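Long-range contacts in mitochondrial edited mRNA stability factor 1 (Trypanosoma brucei, PDB 6NL1), which processes the 5' ends of mitochondrial mRNAs, probably through a Nudix-type domain that acts on their terminal phosphates: residues Thr257-Thr265 against Ile301-Val309; Leu83-Phe93 against Tyr175-Ile183. All coordinates share one frame; numbering follows the deposited sequence.

Contact 1 (Thr257-Thr265 against Ile301-Val309)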
# COMPACT_ATOMS: atom_id res chain seq x y z
N THR A 257 0.69 -6.60 10.46
CA THR A 257 1.31 -6.79 9.15
C THR A 257 2.83 -6.93 9.23
O THR A 257 3.43 -7.48 8.33
CB THR A 257 0.90 -5.69 8.14
OG1 THR A 257 1.29 -4.40 8.63
CG2 THR A 257 -0.62 -5.71 7.94
N LEU A 258 3.44 -6.44 10.31
CA LEU A 258 4.83 -6.78 10.59
C LEU A 258 4.95 -8.29 10.72
O LEU A 258 5.83 -8.91 10.12
CB LEU A 258 5.33 -6.13 11.89
CG LEU A 258 6.63 -6.73 12.43
CD1 LEU A 258 7.81 -6.44 11.48
CD2 LEU A 258 6.94 -6.18 13.81
N TRP A 259 4.06 -8.89 11.51
CA TRP A 259 4.08 -10.34 11.68
C TRP A 259 3.88 -11.07 10.34
O TRP A 259 4.60 -12.03 10.04
CB TRP A 259 3.03 -10.81 12.70
CG TRP A 259 3.10 -12.29 12.88
CD1 TRP A 259 3.94 -12.98 13.71
CD2 TRP A 259 2.34 -13.29 12.16
NE1 TRP A 259 3.74 -14.33 13.57
CE2 TRP A 259 2.76 -14.55 12.63
CE3 TRP A 259 1.34 -13.23 11.18
CZ2 TRP A 259 2.22 -15.75 12.16
CZ3 TRP A 259 0.80 -14.42 10.72
CH2 TRP A 259 1.24 -15.66 11.21
N GLU A 260 2.93 -10.61 9.54
CA GLU A 260 2.66 -11.24 8.24
C GLU A 260 3.88 -11.24 7.32
O GLU A 260 4.07 -12.18 6.54
CB GLU A 260 1.47 -10.58 7.53
CG GLU A 260 0.15 -10.77 8.29
CD GLU A 260 -1.06 -10.19 7.58
OE1 GLU A 260 -0.94 -9.73 6.41
OE2 GLU A 260 -2.15 -10.20 8.19
N GLU A 261 4.72 -10.21 7.41
CA GLU A 261 5.85 -10.12 6.49
C GLU A 261 7.14 -10.69 7.04
O GLU A 261 8.03 -11.05 6.27
CB GLU A 261 6.04 -8.68 5.99
CG GLU A 261 4.88 -8.19 5.10
CD GLU A 261 5.21 -6.92 4.31
OE1 GLU A 261 5.86 -6.02 4.86
OE2 GLU A 261 4.80 -6.83 3.12
N THR A 262 7.24 -10.83 8.37
CA THR A 262 8.51 -11.19 8.98
C THR A 262 8.41 -12.30 10.02
O THR A 262 9.41 -12.92 10.36
CB THR A 262 9.15 -9.99 9.69
OG1 THR A 262 8.35 -9.64 10.83
CG2 THR A 262 9.24 -8.79 8.75
N GLY A 263 7.20 -12.52 10.53
CA GLY A 263 7.00 -13.49 11.59
C GLY A 263 7.41 -12.95 12.96
O GLY A 263 7.46 -13.69 13.93
N ILE A 264 7.71 -11.66 13.02
CA ILE A 264 8.11 -11.02 14.28
C ILE A 264 6.92 -10.50 15.09
O ILE A 264 6.04 -9.79 14.58
CB ILE A 264 9.09 -9.85 14.04
CG1 ILE A 264 10.40 -10.35 13.44
CG2 ILE A 264 9.36 -9.09 15.35
CD1 ILE A 264 11.33 -9.24 13.01
N THR A 265 6.92 -10.83 16.38
CA THR A 265 5.91 -10.31 17.29
C THR A 265 6.52 -9.23 18.17
O THR A 265 7.50 -9.48 18.87
CB THR A 265 5.37 -11.44 18.21
OG1 THR A 265 4.75 -12.45 17.42
CG2 THR A 265 4.36 -10.89 19.22
N ILE A 301 17.74 -11.06 17.23
CA ILE A 301 16.38 -11.57 17.08
C ILE A 301 16.29 -12.50 15.87
O ILE A 301 16.94 -12.26 14.85
CB ILE A 301 15.36 -10.43 16.92
CG1 ILE A 301 13.93 -11.00 16.89
CG2 ILE A 301 15.65 -9.61 15.65
CD1 ILE A 301 12.86 -9.95 16.99
N ARG A 302 15.50 -13.56 16.00
CA ARG A 302 15.33 -14.50 14.91
C ARG A 302 14.22 -14.04 13.98
O ARG A 302 13.08 -13.84 14.40
CB ARG A 302 15.02 -15.90 15.43
CG ARG A 302 15.13 -16.98 14.36
CD ARG A 302 14.71 -18.34 14.90
NE ARG A 302 13.30 -18.36 15.27
CZ ARG A 302 12.70 -19.40 15.84
NH1 ARG A 302 13.39 -20.50 16.12
NH2 ARG A 302 11.41 -19.33 16.15
N VAL A 303 14.56 -13.85 12.71
CA VAL A 303 13.60 -13.41 11.71
C VAL A 303 13.21 -14.59 10.83
O VAL A 303 14.06 -15.25 10.25
CB VAL A 303 14.21 -12.32 10.83
CG1 VAL A 303 13.20 -11.84 9.81
CG2 VAL A 303 14.74 -11.17 11.69
N GLU A 304 11.92 -14.87 10.73
CA GLU A 304 11.46 -16.00 9.93
C GLU A 304 11.15 -15.62 8.49
O GLU A 304 11.34 -16.42 7.59
CB GLU A 304 10.26 -16.67 10.59
CG GLU A 304 10.61 -17.27 11.95
CD GLU A 304 9.56 -18.24 12.43
OE1 GLU A 304 9.85 -19.46 12.43
OE2 GLU A 304 8.46 -17.79 12.81
N GLY A 305 10.68 -14.39 8.27
CA GLY A 305 10.26 -13.99 6.94
C GLY A 305 8.75 -14.07 6.81
O GLY A 305 8.05 -14.32 7.78
N PRO A 306 8.24 -13.85 5.59
CA PRO A 306 6.80 -13.77 5.32
C PRO A 306 6.04 -15.01 5.74
O PRO A 306 6.46 -16.13 5.47
CB PRO A 306 6.75 -13.59 3.79
CG PRO A 306 8.03 -12.94 3.46
CD PRO A 306 9.04 -13.54 4.40
N GLN A 307 4.92 -14.80 6.42
CA GLN A 307 4.05 -15.86 6.89
C GLN A 307 2.83 -15.92 5.99
O GLN A 307 2.12 -16.92 5.95
CB GLN A 307 3.61 -15.56 8.33
CG GLN A 307 4.78 -15.37 9.27
CD GLN A 307 5.61 -16.62 9.38
OE1 GLN A 307 5.10 -17.66 9.79
NE2 GLN A 307 6.88 -16.55 8.99
N VAL A 308 2.61 -14.84 5.27
CA VAL A 308 1.45 -14.70 4.39
C VAL A 308 1.96 -14.36 2.99
O VAL A 308 2.80 -13.48 2.84
CB VAL A 308 0.53 -13.59 4.91
CG1 VAL A 308 -0.62 -13.33 3.93
CG2 VAL A 308 0.00 -13.96 6.29
N VAL A 309 1.45 -15.08 1.99
CA VAL A 309 1.90 -14.97 0.59
C VAL A 309 3.43 -14.83 0.42
O VAL A 309 3.92 -13.93 -0.26
CB VAL A 309 1.14 -13.86 -0.19
CG1 VAL A 309 -0.36 -14.19 -0.25
CG2 VAL A 309 1.37 -12.49 0.41
O HOH W 1 10.36 -14.29 12.73
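Glu260, Glu261 and Thr262, at the C-terminal end of a Nudix helix, meet the loop Glu304-Val308 mainly through backbone: helix carbonyls that point past the last turn are received by loop N-H groups. Arg256 to Ile264 follow the second half of the Nudix signature, REUXEEXGU, with Thr257 where the second letter has glutamate. Glu260 O takes two donors, Gln307 N at 2.8 Å and Val308 N at 3.3 Å, the latter in the carbonyl plane on a lone pair. Thr262 O receives Gly305 N (2.9 Å), weakly Glu304 N, and a water that also joins Arg302 O and Glu304 N. Glu261 O instead abuts the ring of Pro306, which has no N-H to offer; the carboxylate of Glu261 turns away to Lys238, Gly241 and Tyr313. Gly263 takes a positive phi as the chain leaves the helix, and Ile264 CG2 packs on Ile301 CD1. A chi1 of -178° swings the indole of Trp259 away from its own backbone N and lays one face over Gln307. In this CH-pi contact Gln307 CG stands 4.0 Å from the centroid of the six-membered ring, while Gln307, bent at chi2, returns its NE2 to Gly305 O at 2.8 Å.

Contact 2 (Leu83-Phe93 against Tyr175-Ile183)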
# COMPACT_ATOMS: atom_id res chain seq x y z
N LEU A 83 -25.79 7.51 -3.77
CA LEU A 83 -25.69 6.60 -4.89
C LEU A 83 -26.79 6.87 -5.90
O LEU A 83 -27.91 7.21 -5.53
CB LEU A 83 -25.75 5.14 -4.42
CG LEU A 83 -24.58 4.67 -3.56
CD1 LEU A 83 -24.72 3.17 -3.27
CD2 LEU A 83 -23.25 4.97 -4.23
N GLU A 84 -26.46 6.71 -7.17
CA GLU A 84 -27.44 6.87 -8.24
C GLU A 84 -27.58 5.55 -8.98
O GLU A 84 -26.59 5.00 -9.49
CB GLU A 84 -27.00 7.98 -9.19
CG GLU A 84 -26.82 9.33 -8.49
CD GLU A 84 -25.93 10.30 -9.25
OE1 GLU A 84 -24.73 10.39 -8.92
OE2 GLU A 84 -26.44 10.98 -10.17
N LYS A 85 -28.80 5.02 -9.02
CA LYS A 85 -29.04 3.76 -9.70
C LYS A 85 -28.95 3.96 -11.20
O LYS A 85 -29.44 4.95 -11.74
CB LYS A 85 -30.41 3.16 -9.33
CG LYS A 85 -30.54 1.71 -9.76
CD LYS A 85 -31.94 1.15 -9.57
CE LYS A 85 -31.97 -0.33 -9.95
NZ LYS A 85 -33.31 -0.81 -10.38
N LEU A 86 -28.31 3.01 -11.88
CA LEU A 86 -28.23 3.04 -13.33
C LEU A 86 -29.04 1.87 -13.90
O LEU A 86 -29.15 0.82 -13.28
CB LEU A 86 -26.77 2.95 -13.79
CG LEU A 86 -25.83 4.04 -13.25
CD1 LEU A 86 -24.42 3.82 -13.75
CD2 LEU A 86 -26.32 5.43 -13.66
N SER A 87 -29.60 2.08 -15.08
CA SER A 87 -30.39 1.07 -15.77
C SER A 87 -29.50 -0.08 -16.22
O SER A 87 -29.90 -1.23 -16.17
CB SER A 87 -31.07 1.67 -17.00
OG SER A 87 -32.11 2.55 -16.62
N HIS A 88 -28.31 0.27 -16.69
CA HIS A 88 -27.38 -0.68 -17.29
C HIS A 88 -25.99 -0.11 -17.11
O HIS A 88 -25.83 1.09 -16.92
CB HIS A 88 -27.64 -0.84 -18.79
CG HIS A 88 -29.05 -1.18 -19.14
ND1 HIS A 88 -29.51 -2.48 -19.20
CD2 HIS A 88 -30.11 -0.40 -19.47
CE1 HIS A 88 -30.79 -2.48 -19.54
NE2 HIS A 88 -31.17 -1.23 -19.71
N PRO A 89 -24.96 -0.96 -17.17
CA PRO A 89 -23.62 -0.39 -17.16
C PRO A 89 -23.34 0.29 -18.50
O PRO A 89 -23.96 -0.05 -19.51
CB PRO A 89 -22.70 -1.61 -17.01
CG PRO A 89 -23.60 -2.81 -16.86
CD PRO A 89 -24.95 -2.42 -17.36
N PRO A 90 -22.41 1.25 -18.52
CA PRO A 90 -21.94 1.72 -19.83
C PRO A 90 -21.19 0.60 -20.55
O PRO A 90 -20.77 -0.37 -19.91
CB PRO A 90 -20.99 2.87 -19.46
CG PRO A 90 -20.53 2.55 -18.08
CD PRO A 90 -21.71 1.90 -17.40
N ALA A 91 -21.02 0.72 -21.86
CA ALA A 91 -20.42 -0.36 -22.66
C ALA A 91 -19.02 -0.74 -22.20
O ALA A 91 -18.62 -1.89 -22.29
CB ALA A 91 -20.42 0.02 -24.14
N ARG A 92 -18.27 0.24 -21.71
CA ARG A 92 -16.91 -0.01 -21.24
C ARG A 92 -16.84 -0.97 -20.04
O ARG A 92 -15.78 -1.49 -19.74
CB ARG A 92 -16.21 1.29 -20.89
CG ARG A 92 -16.92 2.15 -19.84
CD ARG A 92 -16.17 3.46 -19.72
NE ARG A 92 -16.73 4.40 -18.75
CZ ARG A 92 -17.71 5.25 -19.03
NH1 ARG A 92 -18.27 5.26 -20.24
NH2 ARG A 92 -18.15 6.09 -18.10
N PHE A 93 -17.97 -1.17 -19.36
CA PHE A 93 -18.04 -2.15 -18.27
C PHE A 93 -18.93 -3.33 -18.64
O PHE A 93 -19.58 -3.90 -17.77
CB PHE A 93 -18.51 -1.51 -16.95
CG PHE A 93 -17.59 -0.45 -16.45
CD1 PHE A 93 -18.04 0.84 -16.25
CD2 PHE A 93 -16.25 -0.74 -16.22
CE1 PHE A 93 -17.17 1.83 -15.80
CE2 PHE A 93 -15.37 0.25 -15.79
CZ PHE A 93 -15.84 1.54 -15.57
N TYR A 175 -18.28 3.00 -9.66
CA TYR A 175 -19.40 2.13 -9.98
C TYR A 175 -19.45 0.93 -9.04
O TYR A 175 -18.42 0.36 -8.69
CB TYR A 175 -19.32 1.62 -11.41
CG TYR A 175 -19.37 2.69 -12.47
CD1 TYR A 175 -20.56 2.99 -13.13
CD2 TYR A 175 -18.23 3.40 -12.81
CE1 TYR A 175 -20.61 3.96 -14.09
CE2 TYR A 175 -18.27 4.37 -13.77
CZ TYR A 175 -19.45 4.65 -14.41
OH TYR A 175 -19.46 5.63 -15.37
N LEU A 176 -20.66 0.56 -8.63
CA LEU A 176 -20.86 -0.61 -7.78
C LEU A 176 -21.75 -1.60 -8.52
O LEU A 176 -22.81 -1.24 -9.03
CB LEU A 176 -21.51 -0.23 -6.45
CG LEU A 176 -20.98 0.94 -5.60
CD1 LEU A 176 -21.77 1.01 -4.30
CD2 LEU A 176 -19.52 0.81 -5.29
N PHE A 177 -21.30 -2.86 -8.58
CA PHE A 177 -22.05 -3.95 -9.19
C PHE A 177 -22.32 -5.02 -8.14
O PHE A 177 -21.38 -5.57 -7.55
CB PHE A 177 -21.26 -4.59 -10.33
CG PHE A 177 -20.80 -3.61 -11.37
CD1 PHE A 177 -21.56 -3.38 -12.50
CD2 PHE A 177 -19.60 -2.93 -11.21
CE1 PHE A 177 -21.13 -2.48 -13.46
CE2 PHE A 177 -19.17 -2.03 -12.16
CZ PHE A 177 -19.93 -1.80 -13.29
N GLY A 178 -23.58 -5.33 -7.91
CA GLY A 178 -23.92 -6.40 -6.98
C GLY A 178 -25.41 -6.53 -6.82
O GLY A 178 -26.17 -5.98 -7.61
N SER A 179 -25.82 -7.28 -5.79
CA SER A 179 -27.24 -7.39 -5.44
C SER A 179 -27.70 -6.12 -4.72
O SER A 179 -26.87 -5.35 -4.22
CB SER A 179 -27.46 -8.60 -4.54
OG SER A 179 -26.84 -8.40 -3.28
N GLU A 180 -29.01 -5.91 -4.64
CA GLU A 180 -29.57 -4.76 -3.92
C GLU A 180 -29.12 -4.76 -2.46
O GLU A 180 -28.79 -3.72 -1.89
CB GLU A 180 -31.10 -4.77 -3.98
CG GLU A 180 -31.70 -4.60 -5.37
CD GLU A 180 -31.87 -3.15 -5.78
OE1 GLU A 180 -31.07 -2.29 -5.33
OE2 GLU A 180 -32.82 -2.86 -6.54
N ARG A 181 -29.13 -5.95 -1.86
CA ARG A 181 -28.74 -6.11 -0.46
C ARG A 181 -27.24 -5.91 -0.27
O ARG A 181 -26.82 -5.25 0.67
CB ARG A 181 -29.14 -7.50 0.03
CG ARG A 181 -28.87 -7.74 1.51
CD ARG A 181 -29.33 -9.13 1.93
NE ARG A 181 -30.67 -9.43 1.41
CZ ARG A 181 -31.35 -10.54 1.67
NH1 ARG A 181 -30.82 -11.48 2.45
NH2 ARG A 181 -32.55 -10.73 1.15
N GLY A 182 -26.45 -6.49 -1.16
CA GLY A 182 -25.01 -6.29 -1.13
C GLY A 182 -24.67 -4.81 -1.27
O GLY A 182 -23.85 -4.28 -0.52
N ILE A 183 -25.34 -4.14 -2.20
CA ILE A 183 -25.09 -2.72 -2.43
C ILE A 183 -25.52 -1.88 -1.23
O ILE A 183 -24.81 -0.94 -0.84
CB ILE A 183 -25.74 -2.23 -3.75
CG1 ILE A 183 -24.84 -2.63 -4.92
CG2 ILE A 183 -25.93 -0.72 -3.74
CD1 ILE A 183 -25.48 -2.50 -6.26
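Tyr175 is the main bump of this contact, its ring set into a hollow formed by Leu86, Pro90, Arg92 and Phe93. The contact joins the edge of the N-terminal antiparallel sheet, and the loop after it, to strand 171-178, with strand 100-107 lying between the two in the sheet. Phe93 comes over one face of the tyrosine, its CE1 only 3.4 Å from Tyr175 CE2; the ring planes meet obliquely, at 57°. Leu86 CD1 fills in at the ring's edge, 3.8 Å from Tyr175 CE1, and Pro90 CD approaches the same carbon. Two residues along the strand, Phe177 emerges on the same side of the sheet and pushes its far end into a notch between prolyl and phenylalanyl side chains: Pro89 CB sits at its edge, and Phe93 CB lies 3.9 Å from Phe177 CZ. Leu176, alternating to the other side, belongs to a second, smaller patch. There Leu83 reaches in with one methyl, CD1, which touches Leu176 CD1 at 3.8 Å and Ile183 CG2 at 4.1 Å, and so meets both the strand and helix 180-193. Arg92 closes the first hollow: its chain, extended from CG to NE, carries the guanidinium to the hydroxyl end of Tyr175, the two planes nearly perpendicular. Both groups bind Glu136 OE2, Arg92 NH2 by a salt bridge and Tyr175 OH by a hydrogen bond. Lys85 NZ and Glu180 OE2, 4.4 Å apart, are beyond salt-bridge range; Glu180 OE1 is hydrogen-bonded to Tyr102 OH. The two segments meet mostly through apolar groups, which implies a largely van der Waals contact; backbone pairing runs by way of strand 100-107, with Glu136 of strand 132-137 the shared acceptor for Arg92 and Tyr175.

Overall arrangement
The two contacts belong to different halves of the chain, on opposite sides of its centre: contact 1 in the Nudix part with its mixed sheet, contact 2 in the N-terminal part with its four-stranded antiparallel sheet. Their centres are 40 Å apart and their nearest atoms about 24 Å, so they do not touch. Contact 2 closes along the chain before contact 1 opens. Contact 1 lies near two of the residues that bind GDP in another structure of this protein, with the side chain of Glu261 about 6 Å from that of Arg202 and about 11 Å from that of Tyr292, although this chain holds no GDP. Contact 2 lies away from that site.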